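Local coordinates for DnaJ homolog subfamily C member 3 (Mus musculus, PDB 3IEG), which acts as an endoplasmic reticulum co-chaperone that binds misfolded proteins, stimulates the ATPase activity of HSPA8/HSC70 and restrains the kinase GCN2 during stress, at residues A72-R77 with K95-S100; A134-A139 with A161-K166; K262-P265 with E269-V272; E320-A325 with Q350-Q355. All coordinates share one frame; numbering follows the deposited sequence.

How the contacts relate
The four contacts are strung along one elongated, all-helical TPR array and follow one another in series. This chain is the TPR part and lacks the J domain, which mediates HSPA8 binding. Contact 1 joins helices 71-84 and 87-98 within TPR 3. Contact 2 joins helices 136-149 and 154-166, from TPR 4 to TPR 5. Contact 3 lies at the connection between helices 250-263 and 268-284. Contact 4 packs helix 322-333 against the terminal helix 340-357. Neighbouring centres are about 36, 28 and 35 Å apart, and contacts 1 and 4 about 83 Å. None touches another, so each is a separate joint between helices. The misfolded-protein groove belongs to the first two repeats, which precede contact 1.

Contact 1. Residues A72-R77 with K95-S100; sequences AARLQR and KKVLKS
L75 of helix 71-84 and V97 of helix 87-98 mark the closest approach of the two backbones, with their CA atoms 6.4 Å apart. One methyl of V97 does most of the work here. Its CG2 reaches the backbone N of L75 at 3.6 Å and also touches CB of L75. The same methyl lies 3.8 Å from CG of R74, the two side chains running antiparallel alongside one another. Both segments belong to TPR 3, and the contact joins the two helices that form the helical hairpin of this repeat. Next to V97 in the chain, K96 crosses R74 with its hydrocarbon part, and CB of K96 is 3.8 Å from CD of R74. The R74 chain bends at chi3 (-95°), which lays one face of its guanidinium against the extended K96 chain. CD of K96 sits 3.9 Å above the guanidinium plane, toward the rim. The charged ends stay apart, with NH2 of R74 4.8 Å from NZ of K96. Nearby acids probably temper these like charges: D93, salt-bridged to R77, and D92 make long, weak ion pairs with R74 and K96 respectively. NH1 of R74 is also hydrogen-bonded to the carbonyl of M68. At the guanidinium edge, in its plane, water 1 accepts from NH1 of R74 at 2.8 Å. This water is hydrogen-bonded to OG of S100, 2.9 Å away, and links the two segments.

Contact 2. Residues A134-A139 with A161-K166; sequences ADYTAA and AECFIK
Y136 places CG anti to its carbonyl carbon (chi1 -55°), which turns the ring toward helix 154-166. K166 bends at chi2 (-78°), and this fold carries its chain across the ring and out to the hydroxyl. The contact joins two TPR repeats: 134-139 belongs to TPR 4 and 161-166 to TPR 5. CB of K166 lies over one ring face, 3.8 Å from the centroid of Y136 and 18° off the normal, a CH-pi contact. Farther along, CG of K166 is 3.8 Å from CZ of Y136, and CE of K166 is 3.5 Å from OH of Y136. The opposite ring face rests on backbone: C of A134 is 3.9 Å above the centre of the Y136 ring. A134, with positive phi, is the C-prime residue of the Schellman motif that ends helix 104-132. D135 then caps helix 136-149, its OD2 accepting from N of A138. The ring of F131 also meets Y136. Were Y136 an alanine, K166 would probably lose the platform for its hydrocarbon chain, and a gap would be likely to open beside A134. C163 approaches the ring at its edge, a sulfur-aromatic contact, with SG 4.1 Å from CD2 of Y136. One turn farther into helix 136-149, CB of A139 touches the same SG of C163 at 3.7 Å.

Contact 3. Residues K262-P265 with E269-V272; sequences KTEP and EYTV
The Y270 ring and the E264 carboxylate are the flat groups here, and their planes are turned 50° apart. They do not stack. The ring is approached obliquely by the methylene CG of E264, which comes to 3.6 Å from CD1 of Y270. The ring of Y199 also meets it, with the two ring planes at about 45°. E264 places CG anti to its backbone N (chi1 -176°) and bends at the next bond. CG is thus put against the tyrosine, while the carboxylate turns to other partners. OE1 of E264 is hydrogen-bonded to the hydroxyl of Y199, and OE2 to the backbone N of V267. The Y270 hydroxyl is hydrogen-bonded to the carbonyl O of Y199. Y199 thus meets one carboxylate oxygen of E264 and the hydroxyl of Y270. The bonds at its two oxygens hold the carboxylate in place, and this buried group probably keeps its charge with their help. The backbone at E264 also takes part, its O lying 4.1 Å from CB of Y270. T271 extends the contact outward more loosely, its methyl CG2 4.2 Å from O of P265. No hydrogen bond joins the two segments directly. The contact spans the short connection between helix 250-263 and helix 268-284, at the passage from TPR 7 to TPR 8. L234 of helix 222-246 touches both E264 and Y270, and Y199 reaches them from helix 188-201.

Contact 4. Residues E320-A325 with Q350-Q355; sequences EMYDEA and QRLLKQ
Y322 lays one ring face along the backbone of L352 and L353 on helix 340-357. CA of L353 sits over that face, 4.1 Å from the ring centroid of Y322 and 17° off the normal, a CH-pi contact. C of L352 lies over the same face, toward the rim. The two leucines meet different parts of the tyrosine. L352 crosses it at about a right angle and brings CB to 3.5 Å from CE2 of Y322. L353 crosses obliquely, and its chi1 of -172°, with CG anti to the backbone N, helps bring CD2 to 3.7 Å from CB of Y322. On the opposite ring face lies C of E320, 3.9 Å above the Y322 plane. E320 has the positive phi of the Schellman motif that ends helix 306-318. The ring is therefore held between that turn, in TPR 9, and the C-terminal helix. A serine in place of Y322 would probably leave L352 and L353 without their aromatic partner and open a gap beside E320. No hydrogen bond or salt bridge crosses the contact. The helix, in a region described by similarity as a flexible linker, is held here by apolar and CH-pi packing at the surface.

Contact 1. Residues A72-R77 with K95-S100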
loop_
_atom_site.group_PDB
_atom_site.type_symbol
_atom_site.label_atom_id
_atom_site.label_comp_id
_atom_site.label_asym_id
_atom_site.label_seq_id
_atom_site.Cartn_x
_atom_site.Cartn_y
_atom_site.Cartn_z
ATOM N N ALA A 72 22.277 30.742 -4.455
ATOM C CA ALA A 72 21.062 30.248 -5.131
ATOM C C ALA A 72 20.945 28.720 -5.175
ATOM O O ALA A 72 19.869 28.179 -4.986
ATOM C CB ALA A 72 20.948 30.831 -6.532
ATOM N N ALA A 73 22.059 28.039 -5.413
ATOM C CA ALA A 73 22.070 26.589 -5.490
ATOM C C ALA A 73 21.858 25.952 -4.130
ATOM O O ALA A 73 21.196 24.914 -4.025
ATOM C CB ALA A 73 23.362 26.103 -6.102
ATOM N N ARG A 74 22.422 26.566 -3.093
ATOM C CA ARG A 74 22.265 26.065 -1.741
ATOM C C ARG A 74 20.832 26.271 -1.263
ATOM O O ARG A 74 20.262 25.396 -0.616
ATOM C CB ARG A 74 23.273 26.706 -0.789
ATOM C CG ARG A 74 23.182 26.163 0.625
ATOM C CD ARG A 74 24.230 26.719 1.565
ATOM N NE ARG A 74 25.391 25.837 1.645
ATOM C CZ ARG A 74 26.616 26.235 1.355
ATOM N NH1 ARG A 74 26.820 27.487 0.992
ATOM N NH2 ARG A 74 27.632 25.402 1.428
ATOM N N LEU A 75 20.235 27.406 -1.604
ATOM C CA LEU A 75 18.845 27.610 -1.248
ATOM C C LEU A 75 17.981 26.488 -1.828
ATOM O O LEU A 75 17.144 25.921 -1.124
ATOM C CB LEU A 75 18.349 28.979 -1.695
ATOM C CG LEU A 75 16.860 29.257 -1.433
ATOM C CD1 LEU A 75 16.529 29.245 0.047
ATOM C CD2 LEU A 75 16.436 30.574 -2.054
ATOM N N GLN A 76 18.214 26.148 -3.099
ATOM C CA GLN A 76 17.449 25.093 -3.768
ATOM C C GLN A 76 17.619 23.727 -3.101
ATOM O O GLN A 76 16.644 23.002 -2.900
ATOM C CB GLN A 76 17.781 25.019 -5.273
ATOM C CG GLN A 76 17.328 26.228 -6.118
ATOM C CD GLN A 76 15.876 26.621 -5.882
ATOM O OE1 GLN A 76 15.003 25.772 -5.730
ATOM N NE2 GLN A 76 15.616 27.916 -5.849
ATOM N N ARG A 77 18.852 23.379 -2.744
ATOM C CA ARG A 77 19.105 22.113 -2.048
ATOM C C ARG A 77 18.395 22.056 -0.702
ATOM O O ARG A 77 17.834 21.021 -0.338
ATOM C CB ARG A 77 20.599 21.852 -1.871
ATOM C CG ARG A 77 20.866 20.474 -1.306
ATOM C CD ARG A 77 22.329 20.129 -1.264
ATOM N NE ARG A 77 23.013 20.911 -0.254
ATOM C CZ ARG A 77 24.303 20.805 -0.002
ATOM N NH1 ARG A 77 25.034 19.940 -0.687
ATOM N NH2 ARG A 77 24.854 21.561 0.928
ATOM N N LYS A 95 20.597 28.121 6.975
ATOM C CA LYS A 95 21.418 28.969 7.827
ATOM C C LYS A 95 22.656 29.508 7.089
ATOM O O LYS A 95 22.988 30.685 7.216
ATOM C CB LYS A 95 21.815 28.234 9.119
ATOM C CG LYS A 95 20.788 28.338 10.241
ATOM C CD LYS A 95 21.047 27.349 11.388
ATOM C CE LYS A 95 19.954 27.492 12.474
ATOM N NZ LYS A 95 19.586 26.214 13.199
ATOM N N LYS A 96 23.334 28.657 6.324
ATOM C CA LYS A 96 24.516 29.093 5.575
ATOM C C LYS A 96 24.185 30.078 4.434
ATOM O O LYS A 96 25.009 30.933 4.082
ATOM C CB LYS A 96 25.291 27.894 5.042
ATOM C CG LYS A 96 26.041 27.100 6.113
ATOM C CD LYS A 96 26.863 25.974 5.487
ATOM C CE LYS A 96 27.636 25.174 6.531
ATOM N NZ LYS A 96 28.216 23.907 5.968
ATOM N N VAL A 97 22.984 29.938 3.868
ATOM C CA VAL A 97 22.449 30.871 2.890
ATOM C C VAL A 97 22.375 32.275 3.501
ATOM O O VAL A 97 22.811 33.254 2.877
ATOM C CB VAL A 97 21.046 30.407 2.386
ATOM C CG1 VAL A 97 20.235 31.570 1.829
ATOM C CG2 VAL A 97 21.169 29.278 1.358
ATOM N N LEU A 98 21.850 32.367 4.725
ATOM C CA LEU A 98 21.732 33.642 5.421
ATOM C C LEU A 98 23.085 34.337 5.600
ATOM O O LEU A 98 23.142 35.555 5.685
ATOM C CB LEU A 98 21.049 33.465 6.780
ATOM C CG LEU A 98 19.564 33.109 6.778
ATOM C CD1 LEU A 98 19.068 32.904 8.189
ATOM C CD2 LEU A 98 18.740 34.179 6.085
ATOM N N LYS A 99 24.163 33.562 5.624
ATOM C CA LYS A 99 25.507 34.089 5.896
ATOM C C LYS A 99 26.428 34.088 4.672
ATOM O O LYS A 99 27.658 34.117 4.814
ATOM C CB LYS A 99 26.171 33.276 7.014
ATOM C CG LYS A 99 25.691 33.590 8.405
ATOM C CD LYS A 99 26.237 32.565 9.364
ATOM C CE LYS A 99 26.556 33.198 10.712
ATOM N NZ LYS A 99 27.084 32.173 11.643
ATOM N N SER A 100 25.844 34.031 3.477
ATOM C CA SER A 100 26.632 34.082 2.246
ATOM C C SER A 100 26.147 35.229 1.337
ATOM O O SER A 100 26.226 35.154 0.106
ATOM C CB SER A 100 26.599 32.725 1.527
ATOM O OG SER A 100 25.307 32.449 1.021
HETATM O O HOH W 1 25.760 29.824 -0.134
#

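Contact 2. Residues A134-A139 with A161-K166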
loop_
_atom_site.group_PDB
_atom_site.type_symbol
_atom_site.label_atom_id
_atom_site.label_comp_id
_atom_site.label_asym_id
_atom_site.label_seq_id
_atom_site.Cartn_x
_atom_site.Cartn_y
_atom_site.Cartn_z
ATOM N N ALA A 134 4.327 4.253 23.148
ATOM C CA ALA A 134 3.240 3.426 22.626
ATOM C C ALA A 134 1.899 4.150 22.583
ATOM O O ALA A 134 0.840 3.543 22.771
ATOM C CB ALA A 134 3.142 2.109 23.379
ATOM N N ASP A 135 1.949 5.449 22.326
ATOM C CA ASP A 135 0.732 6.198 22.058
ATOM C C ASP A 135 0.569 6.439 20.551
ATOM O O ASP A 135 0.914 7.511 20.032
ATOM C CB ASP A 135 0.715 7.510 22.836
ATOM C CG ASP A 135 -0.621 8.212 22.751
ATOM O OD1 ASP A 135 -0.815 9.197 23.498
ATOM O OD2 ASP A 135 -1.473 7.788 21.932
ATOM N N TYR A 136 0.012 5.438 19.872
ATOM C CA TYR A 136 0.026 5.388 18.416
ATOM C C TYR A 136 -0.898 6.397 17.781
ATOM O O TYR A 136 -0.572 6.945 16.727
ATOM C CB TYR A 136 -0.221 3.957 17.908
ATOM C CG TYR A 136 0.774 3.007 18.513
ATOM C CD1 TYR A 136 0.375 2.014 19.412
ATOM C CD2 TYR A 136 2.137 3.152 18.249
ATOM C CE1 TYR A 136 1.319 1.160 20.004
ATOM C CE2 TYR A 136 3.084 2.315 18.833
ATOM C CZ TYR A 136 2.674 1.320 19.704
ATOM O OH TYR A 136 3.630 0.504 20.266
ATOM N N THR A 137 -2.027 6.679 18.430
ATOM C CA THR A 137 -2.930 7.716 17.915
ATOM C C THR A 137 -2.350 9.125 18.056
ATOM O O THR A 137 -2.532 9.958 17.176
ATOM C CB THR A 137 -4.331 7.667 18.541
ATOM O OG1 THR A 137 -4.209 7.634 19.963
ATOM C CG2 THR A 137 -5.085 6.440 18.065
ATOM N N ALA A 138 -1.652 9.392 19.151
ATOM C CA ALA A 138 -0.966 10.673 19.289
ATOM C C ALA A 138 0.096 10.801 18.208
ATOM O O ALA A 138 0.175 11.825 17.537
ATOM C CB ALA A 138 -0.340 10.809 20.665
ATOM N N ALA A 139 0.900 9.753 18.040
ATOM C CA ALA A 139 1.910 9.711 16.994
ATOM C C ALA A 139 1.346 10.010 15.595
ATOM O O ALA A 139 1.909 10.857 14.883
ATOM C CB ALA A 139 2.644 8.392 17.012
ATOM N N ALA A 161 2.970 3.958 9.294
ATOM C CA ALA A 161 2.436 2.655 8.948
ATOM C C ALA A 161 2.461 1.722 10.166
ATOM O O ALA A 161 1.466 1.052 10.457
ATOM C CB ALA A 161 3.196 2.055 7.773
ATOM N N GLU A 162 3.583 1.711 10.889
ATOM C CA GLU A 162 3.690 0.972 12.136
ATOM C C GLU A 162 2.546 1.356 13.056
ATOM O O GLU A 162 1.958 0.497 13.714
ATOM C CB GLU A 162 4.996 1.291 12.854
ATOM C CG GLU A 162 6.157 0.344 12.636
ATOM C CD GLU A 162 5.746 -1.119 12.585
ATOM O OE1 GLU A 162 5.379 -1.721 13.631
ATOM O OE2 GLU A 162 5.805 -1.666 11.473
ATOM N N CYS A 163 2.227 2.647 13.118
ATOM C CA CYS A 163 1.152 3.084 14.003
ATOM C C CYS A 163 -0.140 2.425 13.584
ATOM O O CYS A 163 -0.898 1.933 14.411
ATOM C CB CYS A 163 0.988 4.600 13.975
ATOM S SG CYS A 163 2.291 5.446 14.809
ATOM N N PHE A 164 -0.366 2.402 12.279
ATOM C CA PHE A 164 -1.595 1.888 11.747
ATOM C C PHE A 164 -1.716 0.399 11.995
ATOM O O PHE A 164 -2.802 -0.060 12.349
ATOM C CB PHE A 164 -1.740 2.224 10.259
ATOM C CG PHE A 164 -2.196 3.635 9.995
ATOM C CD1 PHE A 164 -1.611 4.390 8.978
ATOM C CD2 PHE A 164 -3.216 4.216 10.761
ATOM C CE1 PHE A 164 -2.035 5.704 8.735
ATOM C CE2 PHE A 164 -3.638 5.520 10.521
ATOM C CZ PHE A 164 -3.046 6.267 9.513
ATOM N N ILE A 165 -0.630 -0.360 11.832
ATOM C CA ILE A 165 -0.738 -1.789 12.121
ATOM C C ILE A 165 -1.065 -2.014 13.608
ATOM O O ILE A 165 -1.952 -2.796 13.924
ATOM C CB ILE A 165 0.437 -2.714 11.592
ATOM C CG1 ILE A 165 1.239 -3.336 12.731
ATOM C CG2 ILE A 165 1.333 -2.038 10.541
ATOM C CD1 ILE A 165 2.473 -2.509 13.142
ATOM N N LYS A 166 -0.391 -1.290 14.499
ATOM C CA LYS A 166 -0.653 -1.378 15.939
ATOM C C LYS A 166 -2.080 -0.969 16.269
ATOM O O LYS A 166 -2.686 -1.486 17.198
ATOM C CB LYS A 166 0.300 -0.478 16.722
ATOM C CG LYS A 166 1.730 -0.947 16.755
ATOM C CD LYS A 166 1.924 -2.078 17.745
ATOM C CE LYS A 166 3.385 -2.238 18.056
ATOM N NZ LYS A 166 3.617 -3.299 19.036
#

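Contact 3. Residues K262-P265 with E269-V272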
loop_
_atom_site.group_PDB
_atom_site.type_symbol
_atom_site.label_atom_id
_atom_site.label_comp_id
_atom_site.label_asym_id
_atom_site.label_seq_id
_atom_site.Cartn_x
_atom_site.Cartn_y
_atom_site.Cartn_z
ATOM N N LYS A 262 -5.425 -26.956 7.987
ATOM C CA LYS A 262 -4.277 -27.613 8.580
ATOM C C LYS A 262 -3.057 -26.708 8.393
ATOM O O LYS A 262 -2.407 -26.328 9.370
ATOM C CB LYS A 262 -4.035 -28.972 7.919
ATOM C CG LYS A 262 -3.896 -30.143 8.891
ATOM C CD LYS A 262 -5.265 -30.760 9.226
ATOM C CE LYS A 262 -5.141 -32.167 9.813
ATOM N NZ LYS A 262 -4.561 -32.154 11.193
ATOM N N THR A 263 -2.775 -26.337 7.143
ATOM C CA THR A 263 -1.557 -25.592 6.819
ATOM C C THR A 263 -1.550 -24.111 7.257
ATOM O O THR A 263 -0.492 -23.476 7.269
ATOM C CB THR A 263 -1.023 -25.873 5.361
ATOM O OG1 THR A 263 -0.936 -24.663 4.597
ATOM C CG2 THR A 263 -1.902 -26.829 4.641
ATOM N N GLU A 264 -2.708 -23.583 7.653
ATOM C CA GLU A 264 -2.759 -22.291 8.342
ATOM C C GLU A 264 -3.845 -22.236 9.414
ATOM O O GLU A 264 -4.917 -21.699 9.169
ATOM C CB GLU A 264 -2.914 -21.127 7.359
ATOM C CG GLU A 264 -2.877 -19.748 8.024
ATOM C CD GLU A 264 -1.719 -19.592 8.994
ATOM O OE1 GLU A 264 -0.560 -19.633 8.542
ATOM O OE2 GLU A 264 -1.967 -19.442 10.209
ATOM N N PRO A 265 -3.556 -22.769 10.617
ATOM C CA PRO A 265 -4.549 -22.843 11.697
ATOM C C PRO A 265 -4.625 -21.606 12.580
ATOM O O PRO A 265 -5.601 -21.445 13.309
ATOM C CB PRO A 265 -4.086 -24.038 12.526
ATOM C CG PRO A 265 -2.625 -24.251 12.163
ATOM C CD PRO A 265 -2.261 -23.345 11.021
ATOM N N GLU A 269 -9.125 -15.965 9.665
ATOM C CA GLU A 269 -9.753 -15.766 8.373
ATOM C C GLU A 269 -9.693 -17.000 7.473
ATOM O O GLU A 269 -10.601 -17.223 6.678
ATOM C CB GLU A 269 -9.118 -14.559 7.676
ATOM C CG GLU A 269 -9.736 -14.167 6.334
ATOM C CD GLU A 269 -11.176 -13.682 6.444
ATOM O OE1 GLU A 269 -11.631 -13.341 7.569
ATOM O OE2 GLU A 269 -11.846 -13.638 5.387
ATOM N N TYR A 270 -8.633 -17.795 7.587
ATOM C CA TYR A 270 -8.500 -18.958 6.716
ATOM C C TYR A 270 -9.370 -20.122 7.155
ATOM O O TYR A 270 -9.841 -20.872 6.310
ATOM C CB TYR A 270 -7.038 -19.384 6.510
ATOM C CG TYR A 270 -6.238 -18.351 5.773
ATOM C CD1 TYR A 270 -5.310 -17.562 6.440
ATOM C CD2 TYR A 270 -6.444 -18.118 4.418
ATOM C CE1 TYR A 270 -4.582 -16.573 5.770
ATOM C CE2 TYR A 270 -5.727 -17.128 3.740
ATOM C CZ TYR A 270 -4.796 -16.363 4.427
ATOM O OH TYR A 270 -4.080 -15.388 3.773
ATOM N N THR A 271 -9.607 -20.280 8.457
ATOM C CA THR A 271 -10.572 -21.297 8.875
ATOM C C THR A 271 -12.001 -20.841 8.550
ATOM O O THR A 271 -12.761 -21.605 7.961
ATOM C CB THR A 271 -10.428 -21.805 10.359
ATOM O OG1 THR A 271 -11.111 -20.932 11.265
ATOM C CG2 THR A 271 -8.967 -21.961 10.774
ATOM N N VAL A 272 -12.344 -19.599 8.891
ATOM C CA VAL A 272 -13.698 -19.062 8.646
ATOM C C VAL A 272 -14.089 -19.138 7.166
ATOM O O VAL A 272 -15.194 -19.573 6.826
ATOM C CB VAL A 272 -13.859 -17.587 9.133
ATOM C CG1 VAL A 272 -15.289 -17.134 8.967
ATOM C CG2 VAL A 272 -13.442 -17.444 10.591
#

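Contact 4. Residues E320-A325 with Q350-Q355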
loop_
_atom_site.group_PDB
_atom_site.type_symbol
_atom_site.label_atom_id
_atom_site.label_comp_id
_atom_site.label_asym_id
_atom_site.label_seq_id
_atom_site.Cartn_x
_atom_site.Cartn_y
_atom_site.Cartn_z
ATOM N N GLU A 320 -37.061 -30.646 3.662
ATOM C CA GLU A 320 -38.475 -30.246 3.635
ATOM C C GLU A 320 -38.867 -29.274 4.748
ATOM O O GLU A 320 -40.046 -29.092 5.043
ATOM C CB GLU A 320 -39.409 -31.474 3.588
ATOM C CG GLU A 320 -39.642 -31.996 2.160
ATOM C CD GLU A 320 -40.104 -33.451 2.084
ATOM O OE1 GLU A 320 -40.432 -34.059 3.130
ATOM O OE2 GLU A 320 -40.137 -33.990 0.953
HETATM N N MSE A 321 -37.864 -28.645 5.351
HETATM C CA MSE A 321 -38.077 -27.639 6.377
HETATM C C MSE A 321 -38.209 -26.280 5.718
HETATM O O MSE A 321 -37.311 -25.449 5.785
HETATM C CB MSE A 321 -36.922 -27.656 7.369
HETATM C CG MSE A 321 -36.682 -29.020 7.977
HETATM SE SE MSE A 321 -35.029 -29.057 9.002
HETATM C CE MSE A 321 -35.093 -30.895 9.738
ATOM N N TYR A 322 -39.354 -26.073 5.081
ATOM C CA TYR A 322 -39.604 -24.901 4.252
ATOM C C TYR A 322 -39.570 -23.579 5.025
ATOM O O TYR A 322 -39.037 -22.583 4.532
ATOM C CB TYR A 322 -40.928 -25.071 3.497
ATOM C CG TYR A 322 -40.994 -26.329 2.637
ATOM C CD1 TYR A 322 -41.832 -27.394 2.977
ATOM C CD2 TYR A 322 -40.211 -26.453 1.484
ATOM C CE1 TYR A 322 -41.886 -28.552 2.185
ATOM C CE2 TYR A 322 -40.254 -27.603 0.689
ATOM C CZ TYR A 322 -41.091 -28.649 1.040
ATOM O OH TYR A 322 -41.128 -29.778 0.245
ATOM N N ASP A 323 -40.126 -23.589 6.238
ATOM C CA ASP A 323 -40.169 -22.415 7.118
ATOM C C ASP A 323 -38.780 -21.845 7.415
ATOM O O ASP A 323 -38.580 -20.629 7.396
ATOM C CB ASP A 323 -40.892 -22.750 8.433
ATOM C CG ASP A 323 -42.417 -22.679 8.314
ATOM O OD1 ASP A 323 -42.981 -23.074 7.266
ATOM O OD2 ASP A 323 -43.058 -22.228 9.289
ATOM N N GLU A 324 -37.833 -22.741 7.691
ATOM C CA GLU A 324 -36.453 -22.367 7.996
ATOM C C GLU A 324 -35.710 -21.906 6.748
ATOM O O GLU A 324 -34.842 -21.033 6.819
ATOM C CB GLU A 324 -35.712 -23.539 8.639
ATOM C CG GLU A 324 -36.065 -23.798 10.100
ATOM C CD GLU A 324 -37.203 -24.801 10.284
ATOM O OE1 GLU A 324 -37.957 -25.074 9.320
ATOM O OE2 GLU A 324 -37.342 -25.317 11.414
ATOM N N ALA A 325 -36.060 -22.497 5.607
ATOM C CA ALA A 325 -35.447 -22.147 4.335
ATOM C C ALA A 325 -35.798 -20.722 3.945
ATOM O O ALA A 325 -34.905 -19.959 3.582
ATOM C CB ALA A 325 -35.853 -23.124 3.246
ATOM N N GLN A 350 -40.903 -20.988 -1.678
ATOM C CA GLN A 350 -42.310 -20.683 -1.504
ATOM C C GLN A 350 -43.210 -21.571 -2.359
ATOM O O GLN A 350 -44.288 -21.955 -1.915
ATOM C CB GLN A 350 -42.568 -19.213 -1.808
ATOM C CG GLN A 350 -42.131 -18.265 -0.702
ATOM C CD GLN A 350 -42.067 -16.810 -1.161
ATOM O OE1 GLN A 350 -42.281 -16.503 -2.341
ATOM N NE2 GLN A 350 -41.769 -15.908 -0.230
ATOM N N ARG A 351 -42.771 -21.889 -3.578
ATOM C CA ARG A 351 -43.512 -22.807 -4.459
ATOM C C ARG A 351 -43.521 -24.229 -3.902
ATOM O O ARG A 351 -44.559 -24.895 -3.898
ATOM C CB ARG A 351 -42.948 -22.796 -5.886
ATOM C CG ARG A 351 -43.594 -21.763 -6.808
ATOM C CD ARG A 351 -42.981 -21.765 -8.227
ATOM N NE ARG A 351 -41.797 -20.902 -8.337
ATOM C CZ ARG A 351 -40.535 -21.334 -8.433
ATOM N NH1 ARG A 351 -40.254 -22.636 -8.445
ATOM N NH2 ARG A 351 -39.545 -20.452 -8.521
ATOM N N LEU A 352 -42.361 -24.679 -3.425
ATOM C CA LEU A 352 -42.238 -25.993 -2.813
ATOM C C LEU A 352 -43.111 -26.117 -1.569
ATOM O O LEU A 352 -43.790 -27.128 -1.388
ATOM C CB LEU A 352 -40.780 -26.308 -2.485
ATOM C CG LEU A 352 -39.850 -26.651 -3.648
ATOM C CD1 LEU A 352 -38.412 -26.452 -3.209
ATOM C CD2 LEU A 352 -40.071 -28.067 -4.142
ATOM N N LEU A 353 -43.090 -25.079 -0.733
ATOM C CA LEU A 353 -43.930 -24.990 0.460
ATOM C C LEU A 353 -45.407 -25.156 0.110
ATOM O O LEU A 353 -46.090 -26.000 0.700
ATOM C CB LEU A 353 -43.678 -23.657 1.176
ATOM C CG LEU A 353 -44.240 -23.262 2.557
ATOM C CD1 LEU A 353 -45.432 -22.305 2.420
ATOM C CD2 LEU A 353 -44.550 -24.458 3.507
ATOM N N LYS A 354 -45.881 -24.369 -0.863
ATOM C CA LYS A 354 -47.255 -24.467 -1.365
ATOM C C LYS A 354 -47.617 -25.882 -1.804
ATOM O O LYS A 354 -48.670 -26.389 -1.440
ATOM C CB LYS A 354 -47.486 -23.517 -2.545
ATOM C CG LYS A 354 -47.792 -22.076 -2.178
ATOM C CD LYS A 354 -47.793 -21.186 -3.442
ATOM C CE LYS A 354 -47.634 -19.690 -3.101
ATOM N NZ LYS A 354 -46.427 -19.401 -2.245
ATOM N N GLN A 355 -46.747 -26.502 -2.599
ATOM C CA GLN A 355 -46.955 -27.867 -3.074
ATOM C C GLN A 355 -47.290 -28.795 -1.932
ATOM O O GLN A 355 -48.325 -29.449 -1.958
ATOM C CB GLN A 355 -45.726 -28.390 -3.805
ATOM C CG GLN A 355 -45.798 -28.288 -5.305
ATOM C CD GLN A 355 -44.437 -28.517 -5.955
ATOM O OE1 GLN A 355 -43.795 -29.550 -5.729
ATOM N NE2 GLN A 355 -43.986 -27.548 -6.759
#